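Local coordinates for ThiJ/PfpI family protein (Francisella tularensis subsp. novicida, PDB 4P5P) that is a flavodoxin-like virulence factor, a cysteine protease that may also have glyoxalase III activity, at residues 81-85 / 86-90; 112-115 / 116-120. One frame throughout, in Å; residues are numbered along the deposited sequence.

Interaction 1: residues 81-85 / 86-90; sequences NSTSL and RDVNI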
loop_
_atom_site.group_PDB
_atom_site.type_symbol
_atom_site.label_atom_id
_atom_site.label_comp_id
_atom_site.label_asym_id
_atom_site.label_seq_id
_atom_site.Cartn_x
_atom_site.Cartn_y
_atom_site.Cartn_z
ATOM N N ASN A 81 -14.279 12.083 2.628
ATOM C CA ASN A 81 -15.428 11.197 2.829
ATOM C C ASN A 81 -15.199 9.877 2.111
ATOM O O ASN A 81 -15.983 9.475 1.257
ATOM C CB ASN A 81 -16.726 11.850 2.315
ATOM C CG ASN A 81 -17.213 12.971 3.209
ATOM O OD1 ASN A 81 -17.384 12.795 4.423
ATOM N ND2 ASN A 81 -17.439 14.135 2.613
ATOM N N SER A 82 -14.126 9.191 2.461
ATOM C CA SER A 82 -13.811 7.944 1.781
ATOM C C SER A 82 -14.753 6.813 2.173
ATOM O O SER A 82 -15.293 6.760 3.285
ATOM C CB SER A 82 -12.364 7.530 2.056
ATOM O OG SER A 82 -12.156 7.103 3.384
ATOM N N THR A 83 -14.926 5.904 1.231
ATOM C CA THR A 83 -15.572 4.631 1.485
ATOM C C THR A 83 -14.615 3.716 2.262
ATOM O O THR A 83 -13.394 3.738 2.036
ATOM C CB THR A 83 -15.990 3.992 0.157
ATOM O OG1 THR A 83 -16.883 4.879 -0.527
ATOM C CG2 THR A 83 -16.659 2.650 0.378
ATOM N N SER A 84 -15.157 2.935 3.194
ATOM C CA SER A 84 -14.375 1.951 3.924
ATOM C C SER A 84 -14.170 0.682 3.092
ATOM O O SER A 84 -15.046 0.267 2.326
ATOM C CB SER A 84 -15.062 1.581 5.241
ATOM O OG SER A 84 -14.414 0.468 5.847
ATOM N N LEU A 85 -13.009 0.063 3.267
ATOM C CA LEU A 85 -12.723 -1.241 2.684
ATOM C C LEU A 85 -13.823 -2.264 2.983
ATOM O O LEU A 85 -14.142 -3.104 2.149
ATOM C CB LEU A 85 -11.376 -1.741 3.206
ATOM C CG LEU A 85 -10.867 -3.076 2.666
ATOM C CD1 LEU A 85 -10.564 -2.987 1.183
ATOM C CD2 LEU A 85 -9.645 -3.524 3.457
ATOM N N ARG A 86 -14.414 -2.191 4.164
ATOM C CA ARG A 86 -15.429 -3.182 4.533
ATOM C C ARG A 86 -16.661 -3.107 3.643
ATOM O O ARG A 86 -17.452 -4.048 3.620
ATOM C CB ARG A 86 -15.850 -3.018 5.991
ATOM C CG ARG A 86 -16.788 -1.864 6.250
ATOM C CD ARG A 86 -17.119 -1.707 7.749
ATOM N NE ARG A 86 -15.957 -1.282 8.509
ATOM C CZ ARG A 86 -15.627 -0.016 8.776
ATOM N NH1 ARG A 86 -16.382 1.010 8.383
ATOM N NH2 ARG A 86 -14.526 0.223 9.456
ATOM N N ASP A 87 -16.837 -2.003 2.920
ATOM C CA ASP A 87 -18.073 -1.807 2.167
ATOM C C ASP A 87 -17.976 -2.060 0.680
ATOM O O ASP A 87 -18.975 -1.927 -0.027
ATOM C CB ASP A 87 -18.597 -0.402 2.411
ATOM C CG ASP A 87 -19.154 -0.235 3.823
ATOM O OD1 ASP A 87 -19.730 -1.202 4.379
ATOM O OD2 ASP A 87 -19.030 0.863 4.380
ATOM N N VAL A 88 -16.820 -2.480 0.194
ATOM C CA VAL A 88 -16.700 -2.755 -1.231
ATOM C C VAL A 88 -16.804 -4.243 -1.491
ATOM O O VAL A 88 -16.482 -5.066 -0.634
ATOM C CB VAL A 88 -15.386 -2.215 -1.818
ATOM C CG1 VAL A 88 -15.345 -0.709 -1.668
ATOM C CG2 VAL A 88 -14.201 -2.855 -1.152
ATOM N N ASN A 89 -17.288 -4.574 -2.678
ATOM C CA ASN A 89 -17.304 -5.953 -3.126
ATOM C C ASN A 89 -16.088 -6.229 -3.982
ATOM O O ASN A 89 -15.993 -5.776 -5.123
ATOM C CB ASN A 89 -18.570 -6.273 -3.904
ATOM C CG ASN A 89 -18.771 -7.763 -4.077
ATOM O OD1 ASN A 89 -17.814 -8.503 -4.289
ATOM N ND2 ASN A 89 -20.017 -8.215 -3.953
ATOM N N ILE A 90 -15.174 -7.015 -3.424
ATOM C CA ILE A 90 -13.892 -7.289 -4.053
ATOM C C ILE A 90 -14.019 -7.996 -5.413
ATOM O O ILE A 90 -13.130 -7.876 -6.257
ATOM C CB ILE A 90 -13.014 -8.125 -3.103
ATOM C CG1 ILE A 90 -11.558 -8.130 -3.546
ATOM C CG2 ILE A 90 -13.576 -9.545 -2.952
ATOM C CD1 ILE A 90 -10.900 -6.758 -3.603
HETATM O O HOH W 1 -18.012 3.216 3.711
#
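Ser84 lies on the short, weakly bonded edge strand around 83-84, and the chain then goes through a single 3-10 turn, Leu85 to Asp87, at the margin of the flavodoxin-like sheet. Asp87 N donates to Ser84 O at 3.0 Å, approaching from above the carbonyl plane (54° out of it), and this i to i+3 bond marks the turn. The next link, Val88 N to Leu85 O, is weak at 3.4 Å, and there the turn gives way to an extended chain. Serine suits the start of this turn because its side chain repeats the backbone's work. With OG anti to its own N (chi1 171°), the hydroxyl reaches forward and accepts Arg86 N-H, 3.1 Å from N to OG, which makes an ST turn. The same hydroxyl is bonded to Ile47 O, so it ties the turn to the chain beyond strand 40-46. Arg86 then bends at chi3 (68°) and lays its guanidinium flat over this oxygen, with Ser84 OG 3.2 Å from the plane and over its centre; this is face packing, and the guanidinium N-H groups do not bond to OG. Leu85 is buried against Leu5, Val7 and Val45, and its CD1 meets Val88 CG2 at 4.3 Å. The methyl Thr83 CG2 packs 4.1 Å from Val88 CG1, and both residues also touch Val45 of strand 40-46. Asp87 is suited to the exposed side: a water accepts the N-H of Ser84, 2.9 Å from its N, and donates to Asp87 OD2 at 2.6 Å.

Interaction 2: residues 112-115 / 116-120; sequences ANIH and SKVLD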
loop_
_atom_site.group_PDB
_atom_site.type_symbol
_atom_site.label_atom_id
_atom_site.label_comp_id
_atom_site.label_asym_id
_atom_site.label_seq_id
_atom_site.Cartn_x
_atom_site.Cartn_y
_atom_site.Cartn_z
ATOM N N ALA A 112 -9.110 -7.794 9.067
ATOM C CA ALA A 112 -9.761 -8.979 8.515
ATOM C C ALA A 112 -10.177 -8.793 7.060
ATOM O O ALA A 112 -10.107 -9.725 6.269
ATOM C CB ALA A 112 -10.948 -9.339 9.346
ATOM N N ASN A 113 -10.635 -7.604 6.708
ATOM C CA ASN A 113 -11.051 -7.366 5.341
ATOM C C ASN A 113 -9.870 -7.376 4.388
ATOM O O ASN A 113 -10.011 -7.821 3.248
ATOM C CB ASN A 113 -11.814 -6.050 5.227
ATOM C CG ASN A 113 -13.274 -6.197 5.592
ATOM O OD1 ASN A 113 -14.092 -6.633 4.775
ATOM N ND2 ASN A 113 -13.609 -5.856 6.823
ATOM N N ILE A 114 -8.711 -6.893 4.837
ATOM C CA ILE A 114 -7.531 -7.021 3.999
ATOM C C ILE A 114 -7.252 -8.506 3.757
ATOM O O ILE A 114 -7.040 -8.940 2.624
ATOM C CB ILE A 114 -6.304 -6.341 4.629
ATOM C CG1 ILE A 114 -6.438 -4.831 4.540
ATOM C CG2 ILE A 114 -5.019 -6.792 3.925
ATOM C CD1 ILE A 114 -5.235 -4.074 5.143
ATOM N N HIS A 115 -7.270 -9.294 4.822
ATOM C CA HIS A 115 -6.948 -10.719 4.685
ATOM C C HIS A 115 -7.872 -11.420 3.697
ATOM O O HIS A 115 -7.404 -12.093 2.777
ATOM C CB HIS A 115 -7.031 -11.437 6.039
ATOM C CG HIS A 115 -6.092 -10.905 7.078
ATOM N ND1 HIS A 115 -6.158 -11.290 8.402
ATOM C CD2 HIS A 115 -5.083 -10.001 6.998
ATOM C CE1 HIS A 115 -5.215 -10.662 9.086
ATOM N NE2 HIS A 115 -4.561 -9.865 8.262
ATOM N N SER A 116 -9.183 -11.241 3.851
ATOM C CA SER A 116 -10.134 -11.943 2.991
ATOM C C SER A 116 -10.119 -11.397 1.557
ATOM O O SER A 116 -10.219 -12.168 0.599
ATOM C CB SER A 116 -11.558 -11.883 3.567
ATOM O OG SER A 116 -12.042 -10.570 3.703
ATOM N N LYS A 117 -9.934 -10.091 1.388
ATOM C CA LYS A 117 -10.003 -9.539 0.041
ATOM C C LYS A 117 -8.734 -9.824 -0.749
ATOM O O LYS A 117 -8.802 -10.054 -1.962
ATOM C CB LYS A 117 -10.300 -8.035 0.097
ATOM C CG LYS A 117 -11.737 -7.789 0.575
ATOM C CD LYS A 117 -12.083 -6.324 0.801
ATOM C CE LYS A 117 -13.598 -6.115 0.972
ATOM N NZ LYS A 117 -14.219 -6.975 2.024
ATOM N N VAL A 118 -7.589 -9.823 -0.076
ATOM C CA VAL A 118 -6.340 -10.213 -0.755
ATOM C C VAL A 118 -6.452 -11.674 -1.192
ATOM O O VAL A 118 -6.081 -12.000 -2.319
ATOM C CB VAL A 118 -5.101 -9.995 0.137
ATOM C CG1 VAL A 118 -3.844 -10.611 -0.500
ATOM C CG2 VAL A 118 -4.862 -8.505 0.360
ATOM N N LEU A 119 -6.986 -12.547 -0.324
ATOM C CA LEU A 119 -7.219 -13.945 -0.710
ATOM C C LEU A 119 -8.093 -14.068 -1.945
ATOM O O LEU A 119 -7.841 -14.901 -2.811
ATOM C CB LEU A 119 -7.882 -14.739 0.425
ATOM C CG LEU A 119 -6.976 -15.155 1.559
ATOM C CD1 LEU A 119 -7.835 -15.742 2.658
ATOM C CD2 LEU A 119 -5.924 -16.175 1.087
ATOM N N ASP A 120 -9.135 -13.252 -2.026
ATOM C CA ASP A 120 -10.031 -13.333 -3.161
ATOM C C ASP A 120 -9.303 -12.972 -4.461
ATOM O O ASP A 120 -9.408 -13.678 -5.462
ATOM C CB ASP A 120 -11.243 -12.423 -2.943
ATOM C CG ASP A 120 -12.312 -12.619 -3.995
ATOM O OD1 ASP A 120 -12.122 -12.108 -5.119
ATOM O OD2 ASP A 120 -13.337 -13.281 -3.692
#
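Helix 112-123 is the crossover helix of a beta-alpha-beta unit, joining the parallel neighbours 95-98 and 127-130, and residues 112-120 form its first turns. Regular i to i+4 bonds run from Ser116 N to Ala112 O, Lys117 N to Asn113 O, Val118 N to Ile114 O (2.9 Å) and Leu119 N to His115 O (3.2 Å). One face turns to the sheet: Ile114 and Val118 lie side by side, CG2 to CG2 at 4.0 Å, and both reach Phe98, a place where branched aliphatic residues fill the layer between helix and strand. Asn113 and Lys117, one turn apart, also point the same way. The lysine is largely buried, and its methylenes run past Asn113 O, with CG 3.2 Å from that oxygen, while Leu85 packs against it. Beyond CG the chain runs extended until chi4 (53°), which turns the ammonium to the amide. Outward, Ser116 OG hangs over the preceding turn, 3.3 Å from Ala112 O and 3.4 Å from Asn113 O, both weak, and the one hydroxyl proton has two acceptors to choose from. His115 instead turns its ring back toward the helix start, where NE2 bonds to Pro109 O. The amide oxygen of Asn113 gives its lone pair to the lysine: NZ lies in the carbonyl plane, 2.8 Å from OD1, with a C=O...N angle of 137°.

How the interactions relate
Interaction 1 precedes interaction 2 along the chain, and their centres lie 13 Å apart. The turn packs directly on the helix: Leu85 CD2 rests 3.6 Å from Ile114 CG1, while Leu85 O and Val88 O approach Lys117 CE at 3.3 Å and 3.5 Å. The end of the buried lysine's stem thus lies beside two backbone carbonyl oxygens of 81-90, and Arg86 touches Asn113, whose amide holds that lysine. Farther along, Ile90 CG2 packs 3.5 Å from Asp120 CG, and Asp120 also pairs with Lys91. Cys132, oxidised to 3-sulfinoalanine here, follows strand 127-130, into which the helix leads; neither contact includes it.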